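Local coordinates for protein fructokinase (Vibrio cholerae serotype O1, PDB 5EYN) that phosphorylates fructose at the expense of ATP, as a fructokinase of the PfkB carbohydrate kinase family, at residues A[272-275]-A[276-280]; A[288-291]-A[292-296]. All blocks are in the same frame, centred on the assembly; numbering follows the deposited sequence.

Contacts 1 and 2 lie on consecutive helices of the PfkB kinase fold, helix 264-278 and helix 285-302, with centres about 10 Å apart on the same side of the chain's centre. Contact 1 comes first along the chain and takes in the last turns of its helix; contact 2 follows on the next helix and runs down to the ADP site. The two touch directly. R275 NH2 makes a salt bridge to D290 OD2 at 2.8 Å, the R275 guanidinium meets the W294 ring in a cation-pi contact, and Y274 CE2 packs on W294 CZ3 at 3.5 Å. The pairing joins the helix whose start carries the ADP-binding G265 and the fructose-binding D266 to the one carrying N296.

Contact 1: A[272-275]-A[276-280]; sequences LLYR and LSVAQ
Y274 and S277 meet where the helix is about to end: S277 OG donates to Y274 O at 2.7 Å, bending back along its own helix. This hydroxyl sits between its backbone N and carbonyl carbon (chi1 77°), which turns it onto the carbonyl one turn earlier. Y274 O also accepts from V278 N at 3.2 Å, and both donors come from the same face of the carbonyl plane, so one oxygen is gripped twice.

The V278 side chain can be followed outward from there. Its CB stands 4.0 Å from Y274 O. From it CG1 comes obliquely to the Y274 ring, 3.7 Å from CE1 and a little farther from CZ and OH. The other methyl, CG2, lies 3.4 Å from R275 O, and both methyls also rest near Y274 O. Y274 holds its CG anti to the backbone N (chi1 168°), which swings the ring along the helix to V278.

All this belongs to the C-terminal turns of helix 264-278, which packs against helix 285-302 and strand 138-142 of the large mixed sheet in the PfkB fold. V278 N makes a further, weak bond to R275 O, and A279 already has extended backbone angles.

Farther back, L276 N bonds to L272 O at 2.9 Å. L276 CD1 packs against L272 CG at 4.2 Å, L276 also covers W138, and both leucines touch A291 of the neighbouring helix. R275 bends at chi2 and chi3 to bring its guanidinium to D290 and W294 of helix 285-302.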
loop_
_atom_site.group_PDB
_atom_site.type_symbol
_atom_site.label_atom_id
_atom_site.label_comp_id
_atom_site.label_asym_id
_atom_site.label_seq_id
_atom_site.Cartn_x
_atom_site.Cartn_y
_atom_site.Cartn_z
ATOM N N LEU A 272 24.290 -17.681 -6.653
ATOM C CA LEU A 272 24.431 -19.067 -6.245
ATOM C C LEU A 272 23.665 -19.979 -7.181
ATOM O O LEU A 272 24.222 -20.926 -7.755
ATOM C CB LEU A 272 23.899 -19.234 -4.831
ATOM C CG LEU A 272 23.944 -20.647 -4.257
ATOM C CD1 LEU A 272 25.368 -21.110 -4.068
ATOM C CD2 LEU A 272 23.201 -20.695 -2.939
ATOM N N LEU A 273 22.373 -19.715 -7.336
ATOM C CA LEU A 273 21.520 -20.607 -8.119
ATOM C C LEU A 273 21.822 -20.526 -9.600
ATOM O O LEU A 273 21.730 -21.523 -10.291
ATOM C CB LEU A 273 20.022 -20.349 -7.889
ATOM C CG LEU A 273 19.527 -20.557 -6.468
ATOM C CD1 LEU A 273 18.023 -20.316 -6.395
ATOM C CD2 LEU A 273 19.851 -21.965 -5.972
ATOM N N TYR A 274 22.216 -19.354 -10.096
ATOM C CA TYR A 274 22.645 -19.279 -11.483
ATOM C C TYR A 274 23.771 -20.297 -11.701
ATOM O O TYR A 274 23.716 -21.112 -12.623
ATOM C CB TYR A 274 23.118 -17.878 -11.877
ATOM C CG TYR A 274 23.821 -17.923 -13.216
ATOM C CD1 TYR A 274 23.105 -18.188 -14.380
ATOM C CD2 TYR A 274 25.196 -17.801 -13.309
ATOM C CE1 TYR A 274 23.739 -18.290 -15.609
ATOM C CE2 TYR A 274 25.827 -17.897 -14.528
ATOM C CZ TYR A 274 25.089 -18.148 -15.669
ATOM O OH TYR A 274 25.703 -18.248 -16.895
ATOM N N ARG A 275 24.806 -20.245 -10.864
ATOM C CA ARG A 275 25.942 -21.139 -11.060
ATOM C C ARG A 275 25.586 -22.623 -10.824
ATOM O O ARG A 275 26.050 -23.497 -11.553
ATOM C CB ARG A 275 27.134 -20.691 -10.211
ATOM C CG ARG A 275 27.759 -19.381 -10.691
ATOM C CD ARG A 275 28.385 -19.497 -12.068
ATOM N NE ARG A 275 29.723 -20.070 -12.009
ATOM C CZ ARG A 275 30.460 -20.368 -13.073
ATOM N NH1 ARG A 275 29.983 -20.193 -14.298
ATOM N NH2 ARG A 275 31.673 -20.862 -12.906
ATOM N N LEU A 276 24.738 -22.917 -9.844
ATOM C CA LEU A 276 24.327 -24.303 -9.653
ATOM C C LEU A 276 23.508 -24.773 -10.850
ATOM O O LEU A 276 23.644 -25.918 -11.284
ATOM C CB LEU A 276 23.534 -24.491 -8.354
ATOM C CG LEU A 276 24.258 -24.129 -7.050
ATOM C CD1 LEU A 276 23.383 -24.506 -5.872
ATOM C CD2 LEU A 276 25.635 -24.781 -6.938
ATOM N N SER A 277 22.703 -23.877 -11.417
ATOM C CA SER A 277 21.799 -24.253 -12.506
ATOM C C SER A 277 22.541 -24.610 -13.800
ATOM O O SER A 277 22.053 -25.404 -14.597
ATOM C CB SER A 277 20.771 -23.142 -12.775
ATOM O OG SER A 277 21.316 -22.055 -13.510
ATOM N N VAL A 278 23.720 -24.037 -14.007
ATOM C CA VAL A 278 24.468 -24.294 -15.241
ATOM C C VAL A 278 25.535 -25.372 -15.052
ATOM O O VAL A 278 26.232 -25.736 -16.005
ATOM C CB VAL A 278 25.140 -23.013 -15.796
ATOM C CG1 VAL A 278 24.105 -21.945 -16.111
ATOM C CG2 VAL A 278 26.185 -22.479 -14.831
ATOM N N ALA A 279 25.652 -25.893 -13.834
ATOM C CA ALA A 279 26.655 -26.907 -13.525
ATOM C C ALA A 279 26.236 -28.284 -14.006
ATOM O O ALA A 279 25.071 -28.666 -13.917
ATOM C CB ALA A 279 26.912 -26.958 -12.034
ATOM N N GLN A 280 27.213 -29.035 -14.493
ATOM C CA GLN A 280 27.006 -30.436 -14.814
ATOM C C GLN A 280 26.570 -31.213 -13.575
ATOM O O GLN A 280 25.668 -32.047 -13.633
ATOM C CB GLN A 280 28.301 -31.037 -15.364
ATOM C CG GLN A 280 28.330 -32.552 -15.375
ATOM C CD GLN A 280 27.256 -33.145 -16.263
ATOM O OE1 GLN A 280 26.063 -32.938 -16.034
ATOM N NE2 GLN A 280 27.673 -33.876 -17.288
#

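Contact 2: A[288-291]-A[292-296]; sequences ILDA and VKWAN. With ADP (adenosine-5'-diphosphate), chain E.
D290 and W294, one turn apart, run side by side and point the same way, their carboxylate and indole planes 55° apart. They do not bond directly; a water joins them, donating to D290 OD1 at 2.6 Å and accepting from W294 NE1 at 2.9 Å in the plane of the indole, at its edge. D290 reaches this position with CG anti to its backbone N (chi1 172°). Its other oxygen, OD2, is taken by the salt bridge to R275 of helix 264-278; the water on OD1 and the arginine on OD2 probably hold the carboxylate in place and favour its charged form. Y319 meets the indole edge-to-face.

The tight part of the contact lies along the backbone and the buried flanks. W294 N bonds to D290 O, and W294 CD1 lies 3.3 Å from that same oxygen. V292 brings CG2 to 3.3 Å from I288 O, while its side chain also covers A240, V242 and V251 of the sheet. A291 and A295 turn small methyls to helix 264-278, where they meet L272 and F268 respectively.

K293 is the loose side: beyond CB, which rests 3.4 Å from D290 O, its fully extended chain leads away into an exposed position, with NZ 6.0 Å from D290 OD1.

At the far end N296 OD1 accepts from the ADP ribose O2' at 2.8 Å and ND2 bonds to V251 O, an arrangement by which helix 285-302 forms one wall of the nucleotide site in this ribokinase-like fold.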
loop_
_atom_site.group_PDB
_atom_site.type_symbol
_atom_site.label_atom_id
_atom_site.label_comp_id
_atom_site.label_asym_id
_atom_site.label_seq_id
_atom_site.Cartn_x
_atom_site.Cartn_y
_atom_site.Cartn_z
ATOM N N ILE A 288 30.183 -25.813 -5.944
ATOM C CA ILE A 288 29.510 -25.095 -4.874
ATOM C C ILE A 288 30.349 -23.904 -4.410
ATOM O O ILE A 288 29.827 -22.801 -4.233
ATOM C CB ILE A 288 29.210 -26.044 -3.716
ATOM C CG1 ILE A 288 28.080 -26.983 -4.132
ATOM C CG2 ILE A 288 28.862 -25.281 -2.446
ATOM C CD1 ILE A 288 27.836 -28.103 -3.161
ATOM N N LEU A 289 31.638 -24.114 -4.181
ATOM C CA LEU A 289 32.443 -23.022 -3.640
ATOM C C LEU A 289 32.567 -21.876 -4.640
ATOM O O LEU A 289 32.552 -20.707 -4.258
ATOM C CB LEU A 289 33.820 -23.529 -3.228
ATOM C CG LEU A 289 33.827 -24.493 -2.042
ATOM C CD1 LEU A 289 35.222 -25.055 -1.877
ATOM C CD2 LEU A 289 33.379 -23.815 -0.758
ATOM N N ASP A 290 32.696 -22.211 -5.919
ATOM C CA ASP A 290 32.690 -21.195 -6.972
ATOM C C ASP A 290 31.338 -20.469 -7.038
ATOM O O ASP A 290 31.285 -19.249 -7.230
ATOM C CB ASP A 290 33.009 -21.851 -8.322
ATOM C CG ASP A 290 32.842 -20.900 -9.484
ATOM O OD1 ASP A 290 33.797 -20.164 -9.775
ATOM O OD2 ASP A 290 31.764 -20.878 -10.107
ATOM N N ALA A 291 30.244 -21.205 -6.879
ATOM C CA ALA A 291 28.918 -20.585 -6.907
ATOM C C ALA A 291 28.756 -19.591 -5.769
ATOM O O ALA A 291 28.151 -18.536 -5.953
ATOM C CB ALA A 291 27.820 -21.636 -6.849
ATOM N N VAL A 292 29.335 -19.907 -4.614
ATOM C CA VAL A 292 29.290 -19.009 -3.460
ATOM C C VAL A 292 30.187 -17.787 -3.684
ATOM O O VAL A 292 29.860 -16.689 -3.244
ATOM C CB VAL A 292 29.655 -19.744 -2.156
ATOM C CG1 VAL A 292 29.740 -18.799 -0.970
ATOM C CG2 VAL A 292 28.615 -20.808 -1.864
ATOM N N LYS A 293 31.295 -17.958 -4.387
ATOM C CA LYS A 293 32.114 -16.811 -4.738
ATOM C C LYS A 293 31.314 -15.841 -5.609
ATOM O O LYS A 293 31.338 -14.630 -5.393
ATOM C CB LYS A 293 33.374 -17.287 -5.468
ATOM C CG LYS A 293 34.276 -16.191 -5.994
ATOM C CD LYS A 293 35.542 -16.776 -6.657
ATOM C CE LYS A 293 36.508 -15.676 -7.098
ATOM N NZ LYS A 293 37.753 -16.243 -7.681
ATOM N N TRP A 294 30.604 -16.370 -6.597
ATOM C CA TRP A 294 29.711 -15.548 -7.404
ATOM C C TRP A 294 28.640 -14.904 -6.533
ATOM O O TRP A 294 28.337 -13.720 -6.681
ATOM C CB TRP A 294 29.034 -16.385 -8.490
ATOM C CG TRP A 294 29.876 -16.624 -9.720
ATOM C CD1 TRP A 294 31.164 -17.097 -9.769
ATOM C CD2 TRP A 294 29.485 -16.395 -11.076
ATOM N NE1 TRP A 294 31.590 -17.174 -11.074
ATOM C CE2 TRP A 294 30.579 -16.747 -11.895
ATOM C CE3 TRP A 294 28.313 -15.936 -11.680
ATOM C CZ2 TRP A 294 30.531 -16.647 -13.280
ATOM C CZ3 TRP A 294 28.269 -15.825 -13.051
ATOM C CH2 TRP A 294 29.369 -16.186 -13.838
ATOM N N ALA A 295 28.030 -15.697 -5.652
ATOM C CA ALA A 295 26.987 -15.204 -4.766
ATOM C C ALA A 295 27.457 -14.001 -3.947
ATOM O O ALA A 295 26.760 -12.988 -3.836
ATOM C CB ALA A 295 26.532 -16.326 -3.838
ATOM N N ASN A 296 28.650 -14.113 -3.370
ATOM C CA ASN A 296 29.189 -13.015 -2.582
ATOM C C ASN A 296 29.396 -11.765 -3.439
ATOM O O ASN A 296 29.118 -10.661 -2.989
ATOM C CB ASN A 296 30.510 -13.409 -1.941
ATOM C CG ASN A 296 30.354 -14.183 -0.653
ATOM O OD1 ASN A 296 29.389 -14.015 0.099
ATOM N ND2 ASN A 296 31.350 -15.004 -0.362
HETATM P PB ADP E . 19.969 -8.719 2.459
HETATM O O1B ADP E . 19.294 -8.721 1.113
HETATM O O2B ADP E . 19.115 -9.433 3.483
HETATM O O3B ADP E . 20.185 -7.288 2.884
HETATM P PA ADP E . 22.516 -9.344 3.400
HETATM O O1A ADP E . 22.643 -7.847 3.628
HETATM O O2A ADP E . 21.998 -9.948 4.685
HETATM O O3A ADP E . 21.372 -9.460 2.318
HETATM O "O5'" ADP E . 23.916 -10.045 3.059
HETATM C "C5'" ADP E . 23.996 -11.096 2.161
HETATM C "C4'" ADP E . 25.257 -11.156 1.332
HETATM O "O4'" ADP E . 25.473 -9.920 0.689
HETATM C "C3'" ADP E . 26.508 -11.489 2.066
HETATM O "O3'" ADP E . 26.657 -12.868 2.215
HETATM C "C2'" ADP E . 27.533 -10.924 1.168
HETATM O "O2'" ADP E . 27.774 -11.708 0.061
HETATM C "C1'" ADP E . 26.856 -9.699 0.700
HETATM N N9 ADP E . 27.117 -8.535 1.499
HETATM C C8 ADP E . 26.300 -7.942 2.389
HETATM N N7 ADP E . 26.887 -6.872 2.904
HETATM C C5 ADP E . 28.098 -6.744 2.360
HETATM C C6 ADP E . 29.145 -5.845 2.484
HETATM N N6 ADP E . 29.069 -4.742 3.388
HETATM N N1 ADP E . 30.245 -6.026 1.759
HETATM C C2 ADP E . 30.382 -7.042 0.888
HETATM N N3 ADP E . 29.384 -7.944 0.735
HETATM C C4 ADP E . 28.260 -7.805 1.452
HETATM O O HOH W 1 34.177 -18.379 -11.557
#